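Local structure of Cry23AA1 (Bacillus thuringiensis, 4RHZ) at residues T47-N52 against I153-T158; T172-G177 against A186-V191; P66-V71 against S137-I142. The protein is one half of a binary crystal toxin with Cry37Aa1, binds zinc, and probably forms pores in membranes as other aerolysin-family proteins do. One frame throughout, in Å; residues are numbered along the deposited sequence. Where two conformers were deposited one is given.

Contact 1: residues T47-N52 against I153-T158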
ATOM      1  N   THR A  47      -2.409   4.776   3.005  1.00 44.22           N
ATOM      2  CA  THR A  47      -1.108   5.228   2.542  1.00 43.49           C
ATOM      3  C   THR A  47      -1.294   5.493   1.033  1.00 42.17           C
ATOM      4  O   THR A  47      -1.869   4.647   0.306  1.00 41.55           O
ATOM      5  CB  THR A  47      -0.047   4.148   2.807  1.00 44.38           C
ATOM      6  OG1 THR A  47       0.210   4.106   4.227  1.00 49.40           O
ATOM      7  CG2 THR A  47       1.288   4.493   2.140  1.00 44.85           C
ATOM      8  N   GLU A  48      -0.869   6.654   0.555  1.00 38.23           N
ATOM      9  CA  GLU A  48      -1.134   6.964  -0.867  1.00 35.05           C
ATOM     10  C   GLU A  48      -0.294   6.116  -1.830  1.00 31.77           C
ATOM     11  O   GLU A  48       0.847   5.746  -1.528  1.00 32.50           O
ATOM     12  CB  GLU A  48      -0.886   8.455  -1.148  1.00 36.38           C
ATOM     13  CG  GLU A  48      -1.926   9.448  -0.555  1.00 35.00           C
ATOM     14  CD  GLU A  48      -1.684  10.892  -1.081  1.00 40.01           C
ATOM     15  OE1 GLU A  48      -0.741  11.096  -1.911  1.00 37.52           O
ATOM     16  OE2 GLU A  48      -2.433  11.809  -0.671  1.00 39.13           O
ATOM     17  N   PRO A  49      -0.843   5.783  -2.982  1.00 28.60           N
ATOM     18  CA  PRO A  49       0.063   5.253  -4.025  1.00 29.37           C
ATOM     19  C   PRO A  49       1.248   6.180  -4.400  1.00 29.12           C
ATOM     20  O   PRO A  49       1.155   7.400  -4.220  1.00 28.78           O
ATOM     21  CB  PRO A  49      -0.862   5.095  -5.265  1.00 29.78           C
ATOM     22  CG  PRO A  49      -2.259   5.225  -4.772  1.00 27.33           C
ATOM     23  CD  PRO A  49      -2.232   5.927  -3.444  1.00 28.65           C
ATOM     24  N   VAL A  50       2.346   5.591  -4.867  1.00 28.03           N
ATOM     25  CA  VAL A  50       3.521   6.301  -5.198  1.00 29.54           C
ATOM     26  C   VAL A  50       3.964   6.103  -6.711  1.00 30.27           C
ATOM     27  O   VAL A  50       4.195   4.961  -7.157  1.00 29.57           O
ATOM     28  CB  VAL A  50       4.721   5.931  -4.242  1.00 30.47           C
ATOM     29  CG1 VAL A  50       6.005   6.654  -4.687  1.00 27.65           C
ATOM     30  CG2 VAL A  50       4.384   6.320  -2.758  1.00 32.94           C
ATOM     31  N   ASN A  51       4.158   7.230  -7.413  1.00 28.38           N
ATOM     32  CA  ASN A  51       4.628   7.263  -8.787  1.00 27.98           C
ATOM     33  C   ASN A  51       6.109   7.221  -8.725  1.00 27.32           C
ATOM     34  O   ASN A  51       6.709   8.066  -8.102  1.00 28.91           O
ATOM     35  CB  ASN A  51       4.170   8.566  -9.513  1.00 26.54           C
ATOM     36  CG  ASN A  51       2.691   8.491  -9.986  1.00 30.89           C
ATOM     37  OD1 ASN A  51       2.018   7.413  -9.893  1.00 27.33           O
ATOM     38  ND2 ASN A  51       2.177   9.616 -10.537  1.00 27.16           N
ATOM     39  N   ASN A  52       6.694   6.251  -9.383  1.00 26.37           N
ATOM     40  CA  ASN A  52       8.101   6.098  -9.495  1.00 28.35           C
ATOM     41  C   ASN A  52       8.488   6.239 -10.987  1.00 30.58           C
ATOM     42  O   ASN A  52       7.926   5.572 -11.864  1.00 29.67           O
ATOM     43  CB  ASN A  52       8.522   4.664  -9.022  1.00 27.77           C
ATOM     44  CG  ASN A  52       8.292   4.494  -7.497  1.00 32.81           C
ATOM     45  OD1 ASN A  52       9.125   4.928  -6.669  1.00 32.71           O
ATOM     46  ND2 ASN A  52       7.069   4.098  -7.149  1.00 30.63           N
ATOM     47  N   ILE A 153       6.390   5.888 -15.922  1.00 28.96           N
ATOM     48  CA  ILE A 153       6.056   6.012 -14.507  1.00 30.07           C
ATOM     49  C   ILE A 153       5.294   4.734 -14.089  1.00 30.97           C
ATOM     50  O   ILE A 153       4.314   4.358 -14.772  1.00 29.25           O
ATOM     51  CB  ILE A 153       5.033   7.170 -14.211  1.00 30.31           C
ATOM     52  CG1 ILE A 153       5.575   8.625 -14.369  1.00 33.53           C
ATOM     53  CG2 ILE A 153       4.560   7.099 -12.797  1.00 31.09           C
ATOM     54  CD1 ILE A 153       7.018   8.743 -14.564  1.00 40.74           C
ATOM     55  N   ILE A 154       5.716   4.079 -12.992  1.00 30.67           N
ATOM     56  CA  ILE A 154       4.933   2.966 -12.413  0.50 31.00           C
ATOM     57  C   ILE A 154       4.352   3.422 -11.058  1.00 31.34           C
ATOM     58  O   ILE A 154       5.088   3.926 -10.188  1.00 32.09           O
ATOM     59  CB  ILE A 154       5.762   1.658 -12.379  0.50 31.25           C
ATOM     60  CG1 ILE A 154       4.867   0.404 -12.334  0.50 32.52           C
ATOM     61  CG2 ILE A 154       6.758   1.656 -11.256  0.50 32.83           C
ATOM     62  CD1 ILE A 154       3.921   0.370 -11.207  0.50 28.69           C
ATOM     63  N   GLN A 155       3.047   3.318 -10.922  1.00 31.22           N
ATOM     64  CA  GLN A 155       2.382   3.721  -9.741  1.00 32.76           C
ATOM     65  C   GLN A 155       2.221   2.490  -8.790  1.00 35.09           C
ATOM     66  O   GLN A 155       1.447   1.590  -9.066  1.00 35.60           O
ATOM     67  CB  GLN A 155       1.037   4.345 -10.082  1.00 30.58           C
ATOM     68  CG  GLN A 155       0.329   4.857  -8.917  1.00 28.56           C
ATOM     69  CD  GLN A 155      -0.877   5.648  -9.275  1.00 35.86           C
ATOM     70  OE1 GLN A 155      -2.015   5.224  -9.029  1.00 30.90           O
ATOM     71  NE2 GLN A 155      -0.653   6.832  -9.885  1.00 34.10           N
ATOM     72  N   ASN A 156       2.965   2.515  -7.694  1.00 36.44           N
ATOM     73  CA  ASN A 156       2.996   1.479  -6.664  1.00 37.91           C
ATOM     74  C   ASN A 156       2.049   1.694  -5.532  1.00 36.75           C
ATOM     75  O   ASN A 156       1.905   2.824  -5.055  1.00 35.73           O
ATOM     76  CB  ASN A 156       4.390   1.376  -6.079  1.00 37.68           C
ATOM     77  CG  ASN A 156       5.068   0.165  -6.562  1.00 50.14           C
ATOM     78  OD1 ASN A 156       5.626   0.135  -7.706  1.00 58.74           O
ATOM     79  ND2 ASN A 156       4.965  -0.937  -5.744  1.00 57.51           N
ATOM     80  N   GLY A 157       1.396   0.613  -5.114  1.00 36.39           N
ATOM     81  CA  GLY A 157       0.585   0.610  -3.866  1.00 37.67           C
ATOM     82  C   GLY A 157       1.035  -0.496  -2.899  1.00 37.40           C
ATOM     83  O   GLY A 157       1.479  -1.552  -3.347  1.00 37.27           O
ATOM     84  N   THR A 158       0.992  -0.206  -1.601  1.00 37.49           N
ATOM     85  CA  THR A 158       1.264  -1.216  -0.573  0.50 38.18           C
ATOM     86  C   THR A 158       0.177  -1.184   0.464  1.00 38.53           C
ATOM     87  O   THR A 158      -0.403  -0.123   0.772  1.00 39.70           O
ATOM     88  CB  THR A 158       2.504  -0.959   0.222  0.50 38.19           C
ATOM     89  OG1 THR A 158       2.360   0.318   0.856  0.50 36.47           O
ATOM     90  CG2 THR A 158       3.739  -1.016  -0.659  0.50 39.77           C
TER
HETATM   91  O   HOH W   1       0.070   2.507  -0.835  1.00 36.95           O
HETATM   92  O   HOH W   2      -0.482   0.736   4.011  1.00 50.12           O

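Contact 2: residues T172-G177 against A186-V191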
ATOM      1  N   THR A 172     -22.441 -29.957  20.950  1.00 33.91           N
ATOM      2  CA  THR A 172     -21.771 -30.396  22.158  1.00 33.04           C
ATOM      3  C   THR A 172     -20.701 -31.391  21.826  1.00 32.54           C
ATOM      4  O   THR A 172     -20.645 -31.916  20.708  1.00 32.37           O
ATOM      5  CB  THR A 172     -22.761 -31.131  23.083  1.00 34.17           C
ATOM      6  OG1 THR A 172     -23.324 -32.251  22.372  1.00 35.41           O
ATOM      7  CG2 THR A 172     -23.879 -30.219  23.576  1.00 33.25           C
ATOM      8  N   LEU A 173     -19.834 -31.633  22.799  1.00 31.34           N
ATOM      9  CA  LEU A 173     -18.942 -32.780  22.773  1.00 31.48           C
ATOM     10  C   LEU A 173     -19.425 -33.750  23.853  1.00 31.57           C
ATOM     11  O   LEU A 173     -19.870 -33.337  24.947  1.00 30.10           O
ATOM     12  CB  LEU A 173     -17.482 -32.379  23.068  1.00 29.76           C
ATOM     13  CG  LEU A 173     -16.846 -31.623  21.888  1.00 29.56           C
ATOM     14  CD1 LEU A 173     -17.232 -30.111  22.021  1.00 30.67           C
ATOM     15  CD2 LEU A 173     -15.335 -31.853  21.845  1.00 30.33           C
ATOM     16  N   PHE A 174     -19.282 -35.026  23.533  1.00 32.26           N
ATOM     17  CA  PHE A 174     -19.467 -36.052  24.474  1.00 32.45           C
ATOM     18  C   PHE A 174     -18.169 -36.314  25.168  1.00 33.23           C
ATOM     19  O   PHE A 174     -17.231 -36.739  24.520  1.00 33.78           O
ATOM     20  CB  PHE A 174     -20.014 -37.334  23.822  1.00 32.76           C
ATOM     21  CG  PHE A 174     -20.394 -38.394  24.862  1.00 32.58           C
ATOM     22  CD1 PHE A 174     -21.344 -38.103  25.846  1.00 31.89           C
ATOM     23  CD2 PHE A 174     -19.734 -39.570  24.927  1.00 29.54           C
ATOM     24  CE1 PHE A 174     -21.680 -39.012  26.825  1.00 31.55           C
ATOM     25  CE2 PHE A 174     -20.047 -40.488  25.920  1.00 33.50           C
ATOM     26  CZ  PHE A 174     -21.040 -40.212  26.865  1.00 31.67           C
ATOM     27  N   CYS A 175     -18.097 -36.103  26.481  1.00 32.58           N
ATOM     28  CA  CYS A 175     -16.810 -36.240  27.198  1.00 33.32           C
ATOM     29  C   CYS A 175     -16.766 -37.327  28.309  1.00 33.76           C
ATOM     30  O   CYS A 175     -17.627 -37.382  29.213  1.00 34.65           O
ATOM     31  CB  CYS A 175     -16.316 -34.876  27.753  1.00 32.71           C
ATOM     32  SG  CYS A 175     -16.838 -33.408  26.727  1.00 35.97           S
ATOM     33  N   ARG A 176     -15.755 -38.171  28.208  1.00 32.64           N
ATOM     34  CA  ARG A 176     -15.498 -39.231  29.114  1.00 33.01           C
ATOM     35  C   ARG A 176     -14.271 -38.852  29.940  1.00 34.18           C
ATOM     36  O   ARG A 176     -13.207 -38.642  29.374  1.00 35.27           O
ATOM     37  CB  ARG A 176     -15.243 -40.551  28.325  1.00 32.72           C
ATOM     38  CG  ARG A 176     -16.434 -41.057  27.367  1.00 34.84           C
ATOM     39  CD  ARG A 176     -16.002 -42.321  26.573  1.00 37.01           C
ATOM     40  NE  ARG A 176     -17.039 -43.046  25.815  1.00 40.51           N
ATOM     41  CZ  ARG A 176     -17.355 -42.832  24.510  1.00 42.69           C
ATOM     42  NH1 ARG A 176     -16.731 -41.846  23.841  1.00 38.57           N
ATOM     43  NH2 ARG A 176     -18.297 -43.588  23.864  1.00 28.92           N
ATOM     44  N   GLY A 177     -14.418 -38.744  31.272  1.00 35.47           N
ATOM     45  CA  GLY A 177     -13.301 -38.539  32.184  1.00 36.65           C
ATOM     46  C   GLY A 177     -12.975 -39.809  32.948  1.00 38.36           C
ATOM     47  O   GLY A 177     -13.870 -40.517  33.364  1.00 41.08           O
ATOM     48  N   ALA A 186     -19.287 -39.017  32.233  1.00 31.47           N
ATOM     49  CA  ALA A 186     -19.709 -39.158  30.883  1.00 31.96           C
ATOM     50  C   ALA A 186     -20.750 -38.114  30.640  1.00 33.00           C
ATOM     51  O   ALA A 186     -21.932 -38.397  30.778  1.00 31.78           O
ATOM     52  CB  ALA A 186     -20.275 -40.537  30.644  1.00 33.96           C
ATOM     53  N   VAL A 187     -20.300 -36.897  30.264  1.00 33.51           N
ATOM     54  CA  VAL A 187     -21.169 -35.719  30.168  1.00 33.27           C
ATOM     55  C   VAL A 187     -21.085 -34.980  28.790  1.00 35.48           C
ATOM     56  O   VAL A 187     -20.153 -35.169  28.005  1.00 35.44           O
ATOM     57  CB  VAL A 187     -20.797 -34.733  31.277  1.00 33.00           C
ATOM     58  CG1 VAL A 187     -20.973 -35.365  32.744  1.00 31.26           C
ATOM     59  CG2 VAL A 187     -19.353 -34.317  31.116  1.00 31.83           C
ATOM     60  N   TYR A 188     -22.076 -34.154  28.493  1.00 36.11           N
ATOM     61  CA  TYR A 188     -22.054 -33.381  27.295  1.00 36.73           C
ATOM     62  C   TYR A 188     -21.740 -31.959  27.675  1.00 37.78           C
ATOM     63  O   TYR A 188     -22.342 -31.441  28.626  1.00 36.64           O
ATOM     64  CB  TYR A 188     -23.424 -33.356  26.659  1.00 36.85           C
ATOM     65  CG  TYR A 188     -23.797 -34.614  25.982  1.00 35.80           C
ATOM     66  CD1 TYR A 188     -23.556 -34.781  24.642  1.00 30.45           C
ATOM     67  CD2 TYR A 188     -24.460 -35.644  26.681  1.00 33.05           C
ATOM     68  CE1 TYR A 188     -23.931 -35.941  23.977  1.00 33.80           C
ATOM     69  CE2 TYR A 188     -24.864 -36.810  26.012  1.00 33.24           C
ATOM     70  CZ  TYR A 188     -24.582 -36.970  24.668  1.00 34.36           C
ATOM     71  OH  TYR A 188     -24.976 -38.131  23.991  1.00 33.61           O
ATOM     72  N   VAL A 189     -20.838 -31.335  26.907  1.00 36.66           N
ATOM     73  CA  VAL A 189     -20.397 -29.982  27.191  1.00 36.85           C
ATOM     74  C   VAL A 189     -20.466 -29.186  25.902  1.00 38.75           C
ATOM     75  O   VAL A 189     -19.933 -29.641  24.896  1.00 37.72           O
ATOM     76  CB  VAL A 189     -18.975 -29.960  27.743  1.00 36.96           C
ATOM     77  CG1 VAL A 189     -18.572 -28.518  28.067  1.00 34.25           C
ATOM     78  CG2 VAL A 189     -18.866 -30.881  29.007  1.00 34.30           C
ATOM     79  N   SER A 190     -21.262 -28.105  25.933  1.00 39.86           N
ATOM     80  CA  SER A 190     -21.429 -27.103  24.874  1.00 41.66           C
ATOM     81  C   SER A 190     -20.116 -26.381  24.676  1.00 41.64           C
ATOM     82  O   SER A 190     -19.310 -26.287  25.588  1.00 41.35           O
ATOM     83  CB  SER A 190     -22.305 -25.965  25.409  1.00 41.60           C
ATOM     84  OG  SER A 190     -23.639 -26.055  24.987  1.00 49.57           O
ATOM     85  N   VAL A 191     -19.996 -25.716  23.541  1.00 41.42           N
ATOM     86  CA  VAL A 191     -18.934 -24.749  23.311  1.00 40.91           C
ATOM     87  C   VAL A 191     -19.319 -23.404  23.945  1.00 39.87           C
ATOM     88  O   VAL A 191     -18.474 -22.700  24.525  1.00 39.95           O
ATOM     89  CB  VAL A 191     -18.635 -24.734  21.766  1.00 42.91           C
ATOM     90  CG1 VAL A 191     -20.042 -24.726  20.926  1.00 41.60           C
ATOM     91  CG2 VAL A 191     -17.610 -23.686  21.385  1.00 40.13           C
TER

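Contact 3: residues P66-V71 against S137-I142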
ATOM      1  N   PRO A  66       6.777  18.799 -38.230  1.00 54.02           N
ATOM      2  CA  PRO A  66       6.454  17.833 -37.215  1.00 53.63           C
ATOM      3  C   PRO A  66       6.857  16.408 -37.601  1.00 53.40           C
ATOM      4  O   PRO A  66       6.815  16.052 -38.787  1.00 53.39           O
ATOM      5  CB  PRO A  66       4.919  17.949 -37.071  1.00 53.38           C
ATOM      6  CG  PRO A  66       4.577  19.315 -37.529  1.00 54.80           C
ATOM      7  CD  PRO A  66       5.622  19.652 -38.592  1.00 54.39           C
ATOM      8  N   VAL A  67       7.232  15.600 -36.591  1.00 52.22           N
ATOM      9  CA  VAL A  67       7.502  14.172 -36.788  0.50 51.98           C
ATOM     10  C   VAL A  67       6.589  13.353 -35.857  1.00 51.74           C
ATOM     11  O   VAL A  67       6.126  13.849 -34.824  1.00 52.58           O
ATOM     12  CB  VAL A  67       8.999  13.838 -36.551  0.50 51.63           C
ATOM     13  CG1 VAL A  67       9.309  12.400 -36.932  0.50 52.99           C
ATOM     14  CG2 VAL A  67       9.890  14.759 -37.364  0.50 51.36           C
ATOM     15  N   GLU A  68       6.306  12.108 -36.222  1.00 51.27           N
ATOM     16  CA  GLU A  68       5.575  11.204 -35.350  1.00 50.00           C
ATOM     17  C   GLU A  68       6.648  10.286 -34.870  1.00 47.93           C
ATOM     18  O   GLU A  68       7.533   9.916 -35.640  1.00 46.35           O
ATOM     19  CB  GLU A  68       4.484  10.437 -36.093  1.00 51.03           C
ATOM     20  CG  GLU A  68       3.363  11.385 -36.613  1.00 59.01           C
ATOM     21  CD  GLU A  68       1.944  10.800 -36.543  1.00 68.23           C
ATOM     22  OE1 GLU A  68       0.998  11.546 -36.179  1.00 71.63           O
ATOM     23  OE2 GLU A  68       1.763   9.600 -36.858  1.00 73.19           O
ATOM     24  N   SER A  69       6.608   9.958 -33.577  1.00 46.09           N
ATOM     25  CA  SER A  69       7.604   9.058 -33.011  1.00 44.63           C
ATOM     26  C   SER A  69       6.889   8.107 -32.047  1.00 43.86           C
ATOM     27  O   SER A  69       6.055   8.525 -31.209  1.00 42.17           O
ATOM     28  CB  SER A  69       8.661   9.871 -32.292  1.00 44.70           C
ATOM     29  OG  SER A  69       9.853   9.155 -32.080  1.00 47.94           O
ATOM     30  N   THR A  70       7.201   6.824 -32.184  1.00 42.49           N
ATOM     31  CA  THR A  70       6.674   5.834 -31.274  1.00 42.14           C
ATOM     32  C   THR A  70       7.621   5.566 -30.108  1.00 40.61           C
ATOM     33  O   THR A  70       8.768   5.212 -30.337  1.00 37.97           O
ATOM     34  CB  THR A  70       6.340   4.548 -32.037  1.00 43.11           C
ATOM     35  OG1 THR A  70       5.201   4.837 -32.854  1.00 44.11           O
ATOM     36  CG2 THR A  70       5.933   3.390 -31.057  1.00 44.89           C
ATOM     37  N   VAL A  71       7.162   5.794 -28.862  1.00 39.27           N
ATOM     38  CA  VAL A  71       8.015   5.396 -27.689  1.00 39.19           C
ATOM     39  C   VAL A  71       7.368   4.223 -26.934  1.00 38.50           C
ATOM     40  O   VAL A  71       6.168   4.251 -26.632  1.00 37.24           O
ATOM     41  CB  VAL A  71       8.305   6.560 -26.689  1.00 39.37           C
ATOM     42  CG1 VAL A  71       9.259   7.587 -27.311  1.00 40.90           C
ATOM     43  CG2 VAL A  71       7.024   7.268 -26.288  1.00 39.75           C
ATOM     44  N   SER A 137       3.179   1.630 -25.033  1.00 40.44           N
ATOM     45  CA  SER A 137       3.748   2.499 -26.055  1.00 42.50           C
ATOM     46  C   SER A 137       2.734   3.468 -26.538  1.00 43.78           C
ATOM     47  O   SER A 137       1.533   3.296 -26.324  1.00 43.99           O
ATOM     48  CB  SER A 137       4.332   1.728 -27.221  1.00 43.09           C
ATOM     49  OG  SER A 137       3.303   1.046 -27.809  1.00 45.04           O
ATOM     50  N   THR A 138       3.224   4.566 -27.102  1.00 43.97           N
ATOM     51  CA  THR A 138       2.316   5.619 -27.542  1.00 43.90           C
ATOM     52  C   THR A 138       3.083   6.360 -28.651  1.00 45.81           C
ATOM     53  O   THR A 138       4.326   6.223 -28.780  1.00 45.28           O
ATOM     54  CB  THR A 138       1.902   6.523 -26.398  1.00 43.72           C
ATOM     55  OG1 THR A 138       0.778   7.332 -26.764  1.00 42.13           O
ATOM     56  CG2 THR A 138       3.063   7.406 -25.907  1.00 43.20           C
ATOM     57  N   LYS A 139       2.327   7.096 -29.462  1.00 46.81           N
ATOM     58  CA  LYS A 139       2.841   7.679 -30.676  1.00 47.52           C
ATOM     59  C   LYS A 139       2.740   9.159 -30.433  1.00 46.80           C
ATOM     60  O   LYS A 139       1.666   9.716 -30.247  1.00 46.43           O
ATOM     61  CB  LYS A 139       1.960   7.255 -31.821  1.00 48.49           C
ATOM     62  CG  LYS A 139       2.647   7.163 -33.181  1.00 54.07           C
ATOM     63  CD  LYS A 139       1.580   7.417 -34.303  1.00 58.74           C
ATOM     64  CE  LYS A 139       1.949   6.765 -35.627  1.00 60.15           C
ATOM     65  NZ  LYS A 139       0.736   6.403 -36.447  1.00 58.57           N
ATOM     66  N   VAL A 140       3.867   9.818 -30.378  1.00 46.10           N
ATOM     67  CA  VAL A 140       3.783  11.231 -30.087  1.00 46.86           C
ATOM     68  C   VAL A 140       4.142  12.057 -31.324  1.00 46.00           C
ATOM     69  O   VAL A 140       4.962  11.654 -32.157  1.00 45.19           O
ATOM     70  CB  VAL A 140       4.703  11.635 -28.882  1.00 47.20           C
ATOM     71  CG1 VAL A 140       6.126  11.225 -29.128  1.00 46.69           C
ATOM     72  CG2 VAL A 140       4.660  13.157 -28.676  1.00 50.28           C
ATOM     73  N   THR A 141       3.525  13.220 -31.403  1.00 45.71           N
ATOM     74  CA  THR A 141       3.859  14.192 -32.419  1.00 45.82           C
ATOM     75  C   THR A 141       4.803  15.215 -31.813  1.00 44.18           C
ATOM     76  O   THR A 141       4.432  15.916 -30.871  1.00 44.51           O
ATOM     77  CB  THR A 141       2.591  14.888 -32.900  1.00 46.56           C
ATOM     78  OG1 THR A 141       1.749  13.913 -33.514  1.00 48.06           O
ATOM     79  CG2 THR A 141       2.926  15.989 -33.926  1.00 47.05           C
ATOM     80  N   ILE A 142       6.007  15.274 -32.350  1.00 42.10           N
ATOM     81  CA  ILE A 142       6.984  16.241 -31.888  1.00 41.49           C
ATOM     82  C   ILE A 142       7.061  17.496 -32.794  1.00 42.02           C
ATOM     83  O   ILE A 142       7.593  17.400 -33.914  1.00 43.17           O
ATOM     84  CB  ILE A 142       8.375  15.620 -31.852  1.00 40.16           C
ATOM     85  CG1 ILE A 142       8.302  14.283 -31.089  1.00 36.15           C
ATOM     86  CG2 ILE A 142       9.346  16.609 -31.226  1.00 37.26           C
ATOM     87  CD1 ILE A 142       9.505  13.492 -31.205  1.00 33.50           C
TER

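Contact 1: residues T47-N52 against I153-T158
The side-chain amides of Asn-51 and Gln-155 lie nearly in one plane, 22° apart, and are joined by an in-plane hydrogen bond: Gln-155 NE2 donates to Asn-51 OD1 at 2.7 Å. The donor meets a lone pair in the carbonyl plane, and the acceptor is close to the glutamine amide plane; with the bond of Asn-51 ND2 to Cys-99 O of the Cry37Aa1 chain, this should restrict the rotation of the asparagine amide. Ile-153 CG2 lies over one face of the Asn-51 amide, 3.7 Å from Asn-51 CG and 3.6 Å from Asn-51 CB. With its CG anti to the backbone N (chi1 -177°) and the chain extended beyond, Gln-155 also passes its aliphatic part alongside Asn-51 OD1, while Pro-49 CB rests on Gln-155 CG at 3.8 Å.

The amides of Asn-52 and Asn-156 stand almost perpendicular (86°); Asn-52 ND2 lies 3.6 Å from Ile-154 O and 4.0 Å from Asn-156 CB. The ladder beneath is antiparallel. Val-50 and Asn-156 exchange two backbone hydrogen bonds, as do Asn-52 and Ile-154; Asn-51 and Gln-155 form the non-hydrogen-bonded pair between them. Beyond the Val-50/Asn-156 pair, toward Thr-47, a water accepts from Thr-158 N at 3.0 Å; it can donate to Thr-47 O, one of several acceptors in its reach.

Strand 50-61 lies between two partners. On one side is strand 146-179, itself hydrogen-bonded to strand 211-235 through Ile-153, Gln-155 and Gly-157; on the other, Val-50 to Asn-52 pair in parallel with a strand of the Cry37Aa1 chain, so the sheet continues across the binary-toxin interface.

Contact 2: residues T172-G177 against A186-V191
Leu-173 and Val-189, and Cys-175 and Val-187, are the hydrogen-bonded pairs of an antiparallel ladder whose strand axes run at 153°, each pair closed by two N-H to O bonds, with the shortest from Cys-175 N to Val-187 O at 2.7 Å. Between and beyond them, Thr-172 with Ser-190, Phe-174 with Tyr-188 and Arg-176 with Ala-186 are non-hydrogen-bonded pairs and send their side chains to one face.

On that face the two rings make an edge-to-face pair, with centroids 5.0 Å apart and planes at 55°. Phe-174 supplies the edge: Phe-174 CD1 sits over one face of the Tyr-188 ring, displaced toward the rim and 3.6 Å from Tyr-188 CZ. Phe-174 CG is anti to the backbone N (chi1 -172°) and Tyr-188 CG lies beside its own N; with these torsions Phe-174 CD1 comes over the tyrosine face. Thr-172 OG1 comes to the edge of the tyrosine ring, near its plane, 3.4 Å from Tyr-188 CD1. At the far end of the phenylalanine, Phe-174 CZ meets Ala-186 CB at 3.9 Å, while Phe-174 CE2 lies over the centre of the Arg-176 guanidinium.

Strands 146-179 and 182-190 are consecutive, so this ladder is a beta hairpin; across strand 146-179 from it, Thr-172, Phe-174 and Arg-176 bond through their backbones to strand 22-27 and the loop after it.

The opposite face is apolar. Cys-175 SG touches Val-189 CG2 at 4.0 Å, and helix 6-18 packs on this side, with Ile-10 and Met-14 against Cys-175 and Tyr-13 against Val-189. At the end of the ladder, Ser-190 is at the N-cap position before helix 191-197; its side chain makes no capping bond, but its backbone N donates to Asp-193 OD2.

Contact 3: residues P66-V71 against S137-I142
Val-67 with Ile-142, Ser-69 with Val-140 and Val-71 with Thr-138 are linked by six backbone hydrogen bonds, two to a pair, in a regular antiparallel ladder. The shortest runs from Val-140 N to Ser-69 O at 2.7 Å and the longest from Val-67 N to Ile-142 O at 3.2 Å; Ile-142 O also accepts from Asn-61 ND2. The same carbonyl oxygens also receive CA-H groups, among them Ser-137 CA on Val-71 O at 3.0 Å.

Charge and polarity gather on the face of Glu-68, Thr-70, Lys-139 and Thr-141. A salt bridge joins Glu-68 OE2 to Lys-139 NZ at 3.4 Å, yet the same oxygen is nearer to the methylene CE of Lys-139, at 3.1 Å. Glu-68 OE2 therefore meets the CD-CE end of the lysine chain as the two side chains cross at a slant. The bend of the glutamate at chi2 (-143°) and the extended lysine, reaching diagonally from its partner Thr-70 toward Glu-68, bring the two together. Lower on that chain, Lys-139 CG passes Thr-70 OG1 at 3.5 Å.

The paired strands, 67-90 and 126-142, belong to the long, mostly antiparallel sheet of the aerolysin-family fold, and 65 residues separate the two segments along the chain.

Apolar contacts take the other face. Val-71 CG2 and Thr-138 CG2 lie side by side, 4.0 Å apart, while Ile-142 reaches diagonally with CD1 to Ser-69 CB at 3.9 Å. Val-59 of strand 50-61 packs on Ser-69 and Ile-142, and strand 246-254 contributes Ile-250 against Thr-138 and Tyr-248 against Val-140.

Overall arrangement
All three contacts are antiparallel ladders of one large sheet, spread along an elongated molecule: contacts 1 and 3 lie on the same side of the chain centre, their own centres about 26 Å apart, whereas contact 2 is on the opposite side, about 77 Å from contact 3 between centres. Strand 146-179 serves both contact 1 and contact 2, pairing with different partners near its two ends. Contact 1 is the most central, its centre about 17 Å from that of the chain, and buries polar amides next to the partner protein. Contact 3 is the most exposed and carries the salt bridge; contact 2 relies on aromatic stacking outside and a helix-covered apolar face within.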